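Local coordinates for protein mevalonate diphosphate decarboxylase (Legionella pneumophila, PDB 3LTO) that probably catalyses the ATP-dependent decarboxylation of mevalonate diphosphate to isopentenyl diphosphate, a step in isoprenoid biosynthesis, at residues A[234-237]-A[238-241]. Residues are numbered along the deposited sequence; the frame is centred on the assembly and turned at random.
Sequences ICWH and EFLD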
ATOM      1  N   ILE A 234      14.469 -20.958   9.064  1.00  9.65           N
ATOM      2  CA  ILE A 234      13.309 -20.359   8.424  1.00  7.28           C
ATOM      3  C   ILE A 234      13.581 -20.113   6.939  1.00  7.44           C
ATOM      4  O   ILE A 234      12.781 -20.494   6.085  1.00  7.71           O
ATOM      5  CB  ILE A 234      12.936 -19.021   9.095  1.00  7.16           C
ATOM      6  CG1 ILE A 234      12.628 -19.249  10.579  1.00  7.22           C
ATOM      7  CG2 ILE A 234      11.725 -18.409   8.404  1.00  6.78           C
ATOM      8  CD1 ILE A 234      12.506 -17.967  11.370  1.00  8.11           C
ATOM      9  N   CYS A 235      14.705 -19.478   6.623  1.00  8.41           N
ATOM     10  CA  CYS A 235      15.020 -19.209   5.225  1.00 10.11           C
ATOM     11  C   CYS A 235      15.147 -20.505   4.442  1.00  9.77           C
ATOM     12  O   CYS A 235      14.820 -20.558   3.253  1.00 10.49           O
ATOM     13  CB  CYS A 235      16.307 -18.386   5.109  1.00 10.82           C
ATOM     14  SG  CYS A 235      16.136 -16.672   5.691  1.00 11.63           S
ATOM     15  N   TRP A 236      15.623 -21.547   5.118  1.00  8.34           N
ATOM     16  CA  TRP A 236      15.791 -22.859   4.507  1.00  9.50           C
ATOM     17  C   TRP A 236      14.409 -23.375   4.109  1.00 11.22           C
ATOM     18  O   TRP A 236      14.175 -23.773   2.964  1.00  8.46           O
ATOM     19  CB  TRP A 236      16.451 -23.801   5.520  1.00 10.39           C
ATOM     20  CG  TRP A 236      16.858 -25.162   5.012  1.00  9.07           C
ATOM     21  CD1 TRP A 236      16.132 -26.318   5.085  1.00  9.63           C
ATOM     22  CD2 TRP A 236      18.122 -25.519   4.432  1.00  8.24           C
ATOM     23  NE1 TRP A 236      16.866 -27.372   4.595  1.00  9.80           N
ATOM     24  CE2 TRP A 236      18.091 -26.908   4.187  1.00  7.82           C
ATOM     25  CE3 TRP A 236      19.276 -24.795   4.096  1.00  7.45           C
ATOM     26  CZ2 TRP A 236      19.173 -27.595   3.622  1.00  7.74           C
ATOM     27  CZ3 TRP A 236      20.353 -25.476   3.535  1.00  7.67           C
ATOM     28  CH2 TRP A 236      20.294 -26.865   3.305  1.00  8.11           C
ATOM     29  N   HIS A 237      13.493 -23.350   5.070  1.00 11.25           N
ATOM     30  CA  HIS A 237      12.129 -23.803   4.845  1.00 13.13           C
ATOM     31  C   HIS A 237      11.467 -22.982   3.747  1.00 10.45           C
ATOM     32  O   HIS A 237      10.771 -23.523   2.889  1.00 10.98           O
ATOM     33  CB  HIS A 237      11.328 -23.699   6.150  1.00 16.38           C
ATOM     34  CG  HIS A 237      11.789 -24.643   7.217  1.00 21.42           C
ATOM     35  ND1 HIS A 237      11.495 -24.462   8.551  1.00 23.78           N
ATOM     36  CD2 HIS A 237      12.519 -25.781   7.144  1.00 23.64           C
ATOM     37  CE1 HIS A 237      12.027 -25.446   9.255  1.00 25.54           C
ATOM     38  NE2 HIS A 237      12.654 -26.261   8.424  1.00 25.33           N
ATOM     39  N   GLU A 238      11.705 -21.675   3.769  1.00  9.70           N
ATOM     40  CA  GLU A 238      11.130 -20.773   2.780  1.00  8.25           C
ATOM     41  C   GLU A 238      11.516 -21.089   1.322  1.00  9.97           C
ATOM     42  O   GLU A 238      10.632 -21.258   0.478  1.00  8.50           O
ATOM     43  CB  GLU A 238      11.497 -19.326   3.134  1.00  7.89           C
ATOM     44  CG  GLU A 238      11.128 -18.283   2.080  1.00  7.61           C
ATOM     45  CD  GLU A 238       9.641 -17.942   2.036  1.00  8.94           C
ATOM     46  OE1 GLU A 238       8.840 -18.583   2.749  1.00  7.33           O
ATOM     47  OE2 GLU A 238       9.278 -17.019   1.278  1.00  9.99           O
ATOM     48  N   PHE A 239      12.809 -21.192   1.011  1.00  8.25           N
ATOM     49  CA  PHE A 239      13.175 -21.464  -0.378  1.00  8.10           C
ATOM     50  C   PHE A 239      12.830 -22.883  -0.827  1.00  8.23           C
ATOM     51  O   PHE A 239      12.507 -23.112  -1.992  1.00  8.89           O
ATOM     52  CB  PHE A 239      14.660 -21.129  -0.644  1.00  8.38           C
ATOM     53  CG  PHE A 239      15.638 -22.212  -0.263  1.00  7.68           C
ATOM     54  CD1 PHE A 239      15.924 -23.260  -1.132  1.00  7.83           C
ATOM     55  CD2 PHE A 239      16.317 -22.148   0.949  1.00 10.03           C
ATOM     56  CE1 PHE A 239      16.874 -24.229  -0.804  1.00  7.45           C
ATOM     57  CE2 PHE A 239      17.267 -23.110   1.291  1.00  8.69           C
ATOM     58  CZ  PHE A 239      17.548 -24.154   0.410  1.00  9.55           C
ATOM     59  N   LEU A 240      12.868 -23.835   0.094  1.00  7.80           N
ATOM     60  CA  LEU A 240      12.519 -25.205  -0.263  1.00 10.51           C
ATOM     61  C   LEU A 240      11.024 -25.277  -0.582  1.00 10.92           C
ATOM     62  O   LEU A 240      10.595 -26.044  -1.447  1.00 12.05           O
ATOM     63  CB  LEU A 240      12.888 -26.172   0.867  1.00 10.46           C
ATOM     64  CG  LEU A 240      14.397 -26.418   1.014  1.00 10.04           C
ATOM     65  CD1 LEU A 240      14.677 -27.378   2.168  1.00  9.67           C
ATOM     66  CD2 LEU A 240      14.936 -26.989  -0.285  1.00  8.63           C
ATOM     67  N   ASP A 241      10.240 -24.449   0.099  1.00 11.96           N
ATOM     68  CA  ASP A 241       8.797 -24.385  -0.123  1.00 10.66           C
ATOM     69  C   ASP A 241       8.579 -24.013  -1.579  1.00 10.99           C
ATOM     70  O   ASP A 241       7.918 -24.727  -2.337  1.00 10.96           O
ATOM     71  CB  ASP A 241       8.184 -23.302   0.768  1.00 10.85           C
ATOM     72  CG  ASP A 241       6.669 -23.219   0.644  1.00 10.94           C
ATOM     73  OD1 ASP A 241       6.086 -23.839  -0.268  1.00 15.03           O
ATOM     74  OD2 ASP A 241       6.055 -22.521   1.468  1.00 10.20           O
TER
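F239 turns its edge toward one face of the W236 indole, a T-shaped pair in which the centroids of the six-membered W236 ring and the F239 ring are 5.5 Å apart and the planes meet at 77°. These are i to i+3 and i to i+4 contacts along one alpha helix, 228-247, in the C-terminal GHMP-type domain. One face of the F239 ring carries W236 O and L240 CG, while C235 O sits at its edge. W236 suits the border of the buried side: its broad ring offers a face to F239 and also reaches V280 of strand 279-281 and L264 of helix 258-274. F239 adopts the crowded position, CG between its backbone N and carbonyl carbon (chi1 83°), which lays the ring back along the preceding turn, with CE2 3.8 Å from W236 CE3. Four i to i+4 backbone bonds hold the turns in step, among them E238 N to I234 O at 2.8 Å. Apolar I234 packs on helix 208-224, whereas buried E238 and D241 form salt bridges with R208, and D241 also with R211, which would offset their charge; N215 and K15 N complete the E238 carboxylate's bonds. Branched L240 makes an apolar contact, its CD1 approaching W236 NE1 obliquely at 3.3 Å.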